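Local coordinates for putative diflavin flavoprotein A 3 (Nostoc sp., PDB 3FNI) that probably passes electrons from NADH to oxygen, reducing it to water, as a modular flavodiiron protein of which this chain is the flavodoxin-like domain, which probably binds FMN, at residues F10-Y15 / G63-A68; E49-V54 / L77-G82; I92-G97 / A121-Q126. All blocks are in the same frame, centred on the assembly; numbering follows the deposited sequence.

Contact 1: residues F10-Y15 / G63-A68; sequences FYVSEY and GMSPAA
Tyr15 lays one face of its ring flat on Pro66: CG of the proline sits 3.3 Å from the ring centroid and 2° off the ring normal, a CH-pi contact centred on the ring. The two side chains run past each other in opposite directions, and the edge of the same ring, at CE1, meets Met64 O in plane at 3.5 Å. With CG of Tyr15 anti to the backbone N (chi1 168°), the phenol reaches along the opposing loop, and its OH ends in a hydrogen bond to Asp100. Val12 fills the space nearer the sheet, its CG1 branch lying 3.6 Å from Met64 O and 3.9 Å from Pro66 CD. These are the loops that leave the C-terminal ends of two adjacent parallel strands, 6-11 and 57-63, the end of the sheet where flavodoxin-like domains hold FMN; a type II turn from Val12 to Tyr15 carries the first loop toward helix 18-31. At the base the strands are still paired, Gly63 N donating to Phe10 O at 2.8 Å. Beside that bond CB of Tyr11 rests 3.8 Å from Gly63 CA, where a side chain on the glycine would collide with it.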
# COMPACT_ATOMS: atom_id res chain seq x y z
N PHE A 10 3.91 -0.79 -0.59
CA PHE A 10 4.52 -1.16 -1.86
C PHE A 10 4.23 -0.15 -2.95
O PHE A 10 3.07 0.14 -3.25
CB PHE A 10 3.99 -2.52 -2.31
CG PHE A 10 4.00 -3.57 -1.24
CD1 PHE A 10 3.09 -3.52 -0.19
CD2 PHE A 10 4.90 -4.63 -1.30
CE1 PHE A 10 3.07 -4.51 0.79
CE2 PHE A 10 4.89 -5.63 -0.33
CZ PHE A 10 3.97 -5.57 0.71
N TYR A 11 5.29 0.38 -3.56
CA TYR A 11 5.12 1.36 -4.63
C TYR A 11 6.42 1.52 -5.42
O TYR A 11 7.46 1.00 -5.03
CB TYR A 11 4.69 2.71 -4.05
CG TYR A 11 5.76 3.43 -3.26
CD1 TYR A 11 6.03 3.09 -1.93
CD2 TYR A 11 6.51 4.46 -3.84
CE1 TYR A 11 7.01 3.76 -1.20
CE2 TYR A 11 7.50 5.14 -3.12
CZ TYR A 11 7.74 4.79 -1.80
OH TYR A 11 8.70 5.47 -1.09
N VAL A 12 6.34 2.24 -6.54
CA VAL A 12 7.52 2.47 -7.37
C VAL A 12 8.17 3.80 -6.98
O VAL A 12 7.62 4.88 -7.23
CB VAL A 12 7.14 2.44 -8.89
CG1 VAL A 12 5.82 3.17 -9.11
CG2 VAL A 12 8.25 3.06 -9.74
N SER A 13 9.33 3.73 -6.34
CA SER A 13 10.01 4.94 -5.90
C SER A 13 10.37 5.86 -7.06
O SER A 13 10.63 5.41 -8.17
CB SER A 13 11.27 4.60 -5.09
OG SER A 13 12.30 4.08 -5.92
N GLU A 14 10.36 7.15 -6.76
CA GLU A 14 10.68 8.21 -7.71
C GLU A 14 9.72 8.35 -8.88
O GLU A 14 9.95 9.16 -9.77
CB GLU A 14 12.10 8.03 -8.24
CG GLU A 14 13.16 7.76 -7.17
CD GLU A 14 14.55 8.17 -7.63
OE1 GLU A 14 15.52 7.49 -7.24
OE2 GLU A 14 14.65 9.17 -8.36
N TYR A 15 8.65 7.55 -8.90
CA TYR A 15 7.66 7.65 -9.97
C TYR A 15 6.59 8.64 -9.51
O TYR A 15 5.90 8.39 -8.52
CB TYR A 15 7.01 6.29 -10.28
CG TYR A 15 5.77 6.38 -11.17
CD1 TYR A 15 4.60 5.72 -10.82
CD2 TYR A 15 5.76 7.19 -12.31
CE1 TYR A 15 3.44 5.85 -11.57
CE2 TYR A 15 4.59 7.33 -13.07
CZ TYR A 15 3.43 6.66 -12.68
OH TYR A 15 2.24 6.83 -13.37
N GLY A 63 0.89 1.61 -4.19
CA GLY A 63 0.98 2.79 -5.03
C GLY A 63 0.91 2.30 -6.46
O GLY A 63 1.49 1.27 -6.78
N MSE A 64 0.21 3.02 -7.33
CA MSE A 64 0.08 2.60 -8.72
C MSE A 64 1.40 2.69 -9.48
O MSE A 64 2.23 3.57 -9.23
CB MSE A 64 -0.98 3.44 -9.43
CG MSE A 64 -2.36 3.36 -8.79
SE MSE A 64 -2.93 1.54 -8.42
CE MSE A 64 -2.94 0.86 -10.24
N SER A 65 1.59 1.77 -10.42
CA SER A 65 2.79 1.74 -11.23
C SER A 65 2.55 2.30 -12.63
O SER A 65 1.40 2.41 -13.08
CB SER A 65 3.32 0.32 -11.34
OG SER A 65 4.00 -0.05 -10.15
N PRO A 66 3.63 2.67 -13.33
CA PRO A 66 3.49 3.22 -14.67
C PRO A 66 2.97 2.17 -15.65
O PRO A 66 3.39 1.01 -15.60
CB PRO A 66 4.90 3.68 -15.02
CG PRO A 66 5.53 3.92 -13.67
CD PRO A 66 5.03 2.77 -12.87
N ALA A 67 2.06 2.58 -16.52
CA ALA A 67 1.51 1.68 -17.52
C ALA A 67 2.60 1.36 -18.54
O ALA A 67 2.37 0.59 -19.48
CB ALA A 67 0.33 2.33 -18.21
N ALA A 68 3.78 1.94 -18.35
CA ALA A 68 4.91 1.73 -19.25
C ALA A 68 5.83 0.61 -18.75
O ALA A 68 6.63 0.07 -19.51
CB ALA A 68 5.70 3.03 -19.42

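Contact 2: residues E49-V54 / L77-G82; sequences ELRELV and LSTILG
A chi1 of 175° sets CG of Leu50 opposite its own backbone N, and from there CD2 reaches helix 77-82, 4.0 Å from Thr79 CB. Thr79 turns its two branches to different tasks: at chi1 -50° OG1 folds back beside the backbone N and bonds to Gly75 O within its own helix, leaving the methyl CG2 to meet helix 49-54. That methyl lies between the apolar Leu50 and the stem of Arg51, touching Arg51 CG at 3.7 Å. The arginine, extended from CG to NE, crosses the threonine at about a right angle, and its guanidinium places one face over CG2, which stands 4.0 Å from the plane. Here a methyl group meets a flat cation, on the side of the interface where Arg51 is exposed. Deeper in, the packing is wholly aliphatic: CG1 of Ile80 receives Val54 CG2 at 4.2 Å and, more loosely, Leu50 CD2 at 4.4 Å. The segment axes approach to 9.2 Å and cross at -43°, with the same general N-to-C sense. Leu50, Val54 and Ile80 all reach Phe10 of strand 6-11, so that helices 47-55 and 70-83 lie side by side on one face of the parallel sheet of the flavodoxin-like alpha/beta fold, with Leu53 of the former also packing on Asp37 and Val39 of edge strand 35-40.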
# COMPACT_ATOMS: atom_id res chain seq x y z
N GLU A 49 10.70 -14.15 -0.72
CA GLU A 49 10.79 -13.30 0.45
C GLU A 49 9.68 -12.27 0.37
O GLU A 49 9.22 -11.76 1.39
CB GLU A 49 12.17 -12.63 0.53
CG GLU A 49 12.33 -11.39 -0.33
CD GLU A 49 13.68 -10.72 -0.14
OE1 GLU A 49 13.86 -9.60 -0.67
OE2 GLU A 49 14.56 -11.30 0.54
N LEU A 50 9.24 -11.97 -0.85
CA LEU A 50 8.15 -11.01 -1.06
C LEU A 50 6.84 -11.62 -0.57
O LEU A 50 5.98 -10.91 -0.05
CB LEU A 50 8.02 -10.64 -2.54
CG LEU A 50 6.84 -9.74 -2.92
CD1 LEU A 50 6.89 -8.44 -2.12
CD2 LEU A 50 6.88 -9.44 -4.42
N ARG A 51 6.69 -12.94 -0.76
CA ARG A 51 5.48 -13.64 -0.31
C ARG A 51 5.47 -13.68 1.21
O ARG A 51 4.43 -13.56 1.84
CB ARG A 51 5.46 -15.09 -0.81
CG ARG A 51 5.32 -15.28 -2.31
CD ARG A 51 4.88 -16.71 -2.62
NE ARG A 51 4.66 -16.91 -4.05
CZ ARG A 51 5.62 -16.88 -4.96
NH1 ARG A 51 6.88 -16.67 -4.60
NH2 ARG A 51 5.33 -17.03 -6.25
N GLU A 52 6.66 -13.86 1.79
CA GLU A 52 6.81 -13.92 3.23
C GLU A 52 6.52 -12.59 3.88
O GLU A 52 5.96 -12.53 4.98
CB GLU A 52 8.24 -14.29 3.60
CG GLU A 52 8.61 -15.73 3.41
CD GLU A 52 9.89 -16.04 4.14
OE1 GLU A 52 10.95 -15.48 3.75
OE2 GLU A 52 9.84 -16.83 5.11
N LEU A 53 6.93 -11.51 3.22
CA LEU A 53 6.70 -10.18 3.76
C LEU A 53 5.22 -9.88 3.79
O LEU A 53 4.69 -9.47 4.82
CB LEU A 53 7.44 -9.13 2.92
CG LEU A 53 7.02 -7.66 3.07
CD1 LEU A 53 6.83 -7.27 4.53
CD2 LEU A 53 8.10 -6.82 2.43
N VAL A 54 4.56 -10.08 2.66
CA VAL A 54 3.13 -9.84 2.58
C VAL A 54 2.44 -10.70 3.62
O VAL A 54 1.50 -10.26 4.29
CB VAL A 54 2.59 -10.19 1.18
CG1 VAL A 54 1.07 -10.13 1.18
CG2 VAL A 54 3.15 -9.21 0.15
N LEU A 77 3.58 -7.59 -8.62
CA LEU A 77 2.17 -7.33 -8.39
C LEU A 77 1.35 -8.61 -8.27
O LEU A 77 0.55 -8.76 -7.33
CB LEU A 77 1.62 -6.47 -9.53
CG LEU A 77 0.28 -5.78 -9.27
CD1 LEU A 77 0.33 -5.01 -7.95
CD2 LEU A 77 -0.02 -4.84 -10.43
N SER A 78 1.55 -9.53 -9.22
CA SER A 78 0.86 -10.82 -9.23
C SER A 78 1.20 -11.61 -7.97
O SER A 78 0.37 -12.32 -7.41
CB SER A 78 1.29 -11.66 -10.44
OG SER A 78 0.86 -11.07 -11.64
N THR A 79 2.45 -11.49 -7.54
CA THR A 79 2.93 -12.20 -6.36
C THR A 79 2.21 -11.69 -5.12
O THR A 79 1.87 -12.47 -4.23
CB THR A 79 4.44 -12.02 -6.20
OG1 THR A 79 5.09 -12.31 -7.45
CG2 THR A 79 4.98 -12.94 -5.13
N ILE A 80 1.98 -10.38 -5.05
CA ILE A 80 1.31 -9.79 -3.90
C ILE A 80 -0.16 -10.24 -3.86
O ILE A 80 -0.69 -10.55 -2.79
CB ILE A 80 1.37 -8.24 -3.95
CG1 ILE A 80 2.83 -7.77 -3.82
CG2 ILE A 80 0.55 -7.64 -2.81
CD1 ILE A 80 3.02 -6.26 -3.95
N LEU A 81 -0.79 -10.28 -5.03
CA LEU A 81 -2.18 -10.69 -5.16
C LEU A 81 -2.38 -12.15 -4.76
O LEU A 81 -3.46 -12.54 -4.33
CB LEU A 81 -2.66 -10.49 -6.60
CG LEU A 81 -2.88 -9.04 -7.05
CD1 LEU A 81 -3.11 -8.99 -8.55
CD2 LEU A 81 -4.05 -8.44 -6.29
N GLY A 82 -1.33 -12.95 -4.90
CA GLY A 82 -1.43 -14.34 -4.52
C GLY A 82 -0.86 -14.61 -3.15
O GLY A 82 -0.96 -15.73 -2.65

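Contact 3: residues I92-G97 / A121-Q126; sequences IFETGG and AIRIKQ
The loop that follows strand 89-93, at the C-terminal end of the parallel sheet, runs alongside residues 121-126, the connection into helix 130-152. Phe93 and Ile122 form a single beta bridge, and the touching parts point within 5° of each other. Ile122 is gripped through both backbone polar atoms: its N gives a weak bond to Ile92 O at 3.1 Å, and its O accepts from Glu94 N at 3.0 Å. Beside the bridge Phe93 CB packs on Ile122 CG1 at 3.5 Å, while a chi1 of 66° puts the phenyl group between the backbone N and the carbonyl carbon and leads it away to helix 18-31. Where the backbone pairing stops, the side chain of Glu94 takes over. Its OE1 accepts from Ile124 N at 2.8 Å, the donor approaching from above the carboxylate plane, 37° out of it. In this flavodoxin-like domain the carboxylate thus ties the two chain segments together past the single bridge, by a side-chain bond to a backbone N-H. The other oxygen, OE2, is joined to Arg123 through a water that donates to it and accepts from NH2; the guanidinium has its salt bridge with Asp104, on helix 103-112. With an alanine in place of Glu94, Ile124 N would probably be left without this acceptor and the water at Arg123 NH2 without its carboxylate partner. Further along, Ile124 CG2 lies 3.6 Å from Gly96 CA, where a beta carbon on the glycine would clash, and Ile124 CD1 reaches Glu94 O at 3.4 Å. A second water accepts weakly from Gly96 N and also lies within hydrogen-bonding distance of Ile124 O.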
# COMPACT_ATOMS: atom_id res chain seq x y z
N ILE A 92 -5.01 2.03 -1.42
CA ILE A 92 -4.28 2.29 -2.66
C ILE A 92 -4.27 3.77 -3.06
O ILE A 92 -5.28 4.46 -2.95
CB ILE A 92 -4.88 1.45 -3.82
CG1 ILE A 92 -4.76 -0.05 -3.48
CG2 ILE A 92 -4.18 1.78 -5.14
CD1 ILE A 92 -5.44 -0.99 -4.47
N PHE A 93 -3.12 4.25 -3.54
CA PHE A 93 -3.02 5.64 -3.96
C PHE A 93 -2.48 5.80 -5.37
O PHE A 93 -1.72 4.96 -5.86
CB PHE A 93 -2.15 6.45 -2.99
CG PHE A 93 -0.70 6.03 -2.95
CD1 PHE A 93 0.23 6.59 -3.83
CD2 PHE A 93 -0.25 5.11 -2.01
CE1 PHE A 93 1.57 6.24 -3.77
CE2 PHE A 93 1.09 4.75 -1.94
CZ PHE A 93 2.01 5.32 -2.82
N GLU A 94 -2.92 6.88 -6.02
CA GLU A 94 -2.48 7.24 -7.37
C GLU A 94 -1.20 8.02 -7.15
O GLU A 94 -0.96 8.52 -6.06
CB GLU A 94 -3.50 8.14 -8.08
CG GLU A 94 -4.82 7.50 -8.41
CD GLU A 94 -5.61 8.30 -9.44
OE1 GLU A 94 -5.42 9.53 -9.53
OE2 GLU A 94 -6.44 7.71 -10.16
N THR A 95 -0.38 8.15 -8.19
CA THR A 95 0.89 8.85 -8.04
C THR A 95 0.94 10.26 -8.60
O THR A 95 1.77 11.06 -8.17
CB THR A 95 2.02 8.06 -8.71
OG1 THR A 95 1.85 8.11 -10.13
CG2 THR A 95 2.01 6.61 -8.24
N GLY A 96 0.06 10.57 -9.54
CA GLY A 96 0.08 11.88 -10.15
C GLY A 96 1.24 11.96 -11.13
O GLY A 96 1.68 13.04 -11.50
N GLY A 97 1.73 10.79 -11.56
CA GLY A 97 2.84 10.75 -12.50
C GLY A 97 2.44 10.85 -13.96
O GLY A 97 3.27 11.14 -14.82
N ALA A 121 -9.71 5.03 -1.66
CA ALA A 121 -8.56 5.12 -2.55
C ALA A 121 -8.20 6.58 -2.81
O ALA A 121 -9.03 7.34 -3.30
CB ALA A 121 -8.86 4.41 -3.87
N ILE A 122 -6.97 6.97 -2.49
CA ILE A 122 -6.55 8.34 -2.71
C ILE A 122 -6.24 8.58 -4.18
O ILE A 122 -5.38 7.93 -4.77
CB ILE A 122 -5.33 8.73 -1.83
CG1 ILE A 122 -4.18 9.23 -2.70
CG2 ILE A 122 -4.90 7.56 -0.97
CD1 ILE A 122 -3.00 9.75 -1.93
N ARG A 123 -6.97 9.51 -4.77
CA ARG A 123 -6.81 9.83 -6.18
C ARG A 123 -6.16 11.20 -6.36
O ARG A 123 -6.43 12.13 -5.60
CB ARG A 123 -8.18 9.77 -6.85
CG ARG A 123 -8.86 8.41 -6.67
CD ARG A 123 -10.32 8.47 -7.01
NE ARG A 123 -11.01 7.19 -6.79
CZ ARG A 123 -10.94 6.15 -7.62
NH1 ARG A 123 -11.60 5.04 -7.34
NH2 ARG A 123 -10.22 6.23 -8.73
N ILE A 124 -5.28 11.31 -7.36
CA ILE A 124 -4.58 12.56 -7.63
C ILE A 124 -4.82 13.01 -9.05
O ILE A 124 -4.33 12.39 -10.00
CB ILE A 124 -3.05 12.42 -7.43
CG1 ILE A 124 -2.71 12.35 -5.94
CG2 ILE A 124 -2.32 13.59 -8.07
CD1 ILE A 124 -3.14 11.08 -5.29
N LYS A 125 -5.58 14.09 -9.21
CA LYS A 125 -5.88 14.63 -10.54
C LYS A 125 -5.00 15.85 -10.79
O LYS A 125 -4.67 16.16 -11.93
CB LYS A 125 -7.35 15.06 -10.63
CG LYS A 125 -8.36 14.05 -10.10
CD LYS A 125 -9.05 14.57 -8.84
CE LYS A 125 -9.81 15.87 -9.13
NZ LYS A 125 -10.50 16.40 -7.92
N GLN A 126 -4.64 16.52 -9.71
CA GLN A 126 -3.81 17.72 -9.75
C GLN A 126 -2.56 17.56 -8.90
O GLN A 126 -2.46 16.62 -8.10
CB GLN A 126 -4.62 18.91 -9.24
CG GLN A 126 -5.90 19.16 -10.03
CD GLN A 126 -6.75 20.26 -9.43
OE1 GLN A 126 -7.33 20.10 -8.35
NE2 GLN A 126 -6.82 21.40 -10.11
O HOH W 1 -9.37 8.21 -10.16
O HOH W 2 -2.37 10.27 -10.80

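How the contacts relate
Contacts 1 and 3 both lie at the C-terminal end of the parallel sheet, partly buried, and hold neighbouring loops together; contact 2 is the buried packing of two helices on one face of that sheet. Their chemistry follows their place: contact 2 is mainly aliphatic, with a threonine methyl and one arginine at its exposed side, contact 1 combines a strand bond with ring packing, and contact 3 relies on backbone bonds, a carboxylate and water. Phe10, on strand 6-11, joins contact 1 to contact 2. Contacts 1 and 3 meet directly, with a probable Met64 N to Phe93 O hydrogen bond, whereas contacts 2 and 3 do not touch, their nearest atoms being about 8 Å apart.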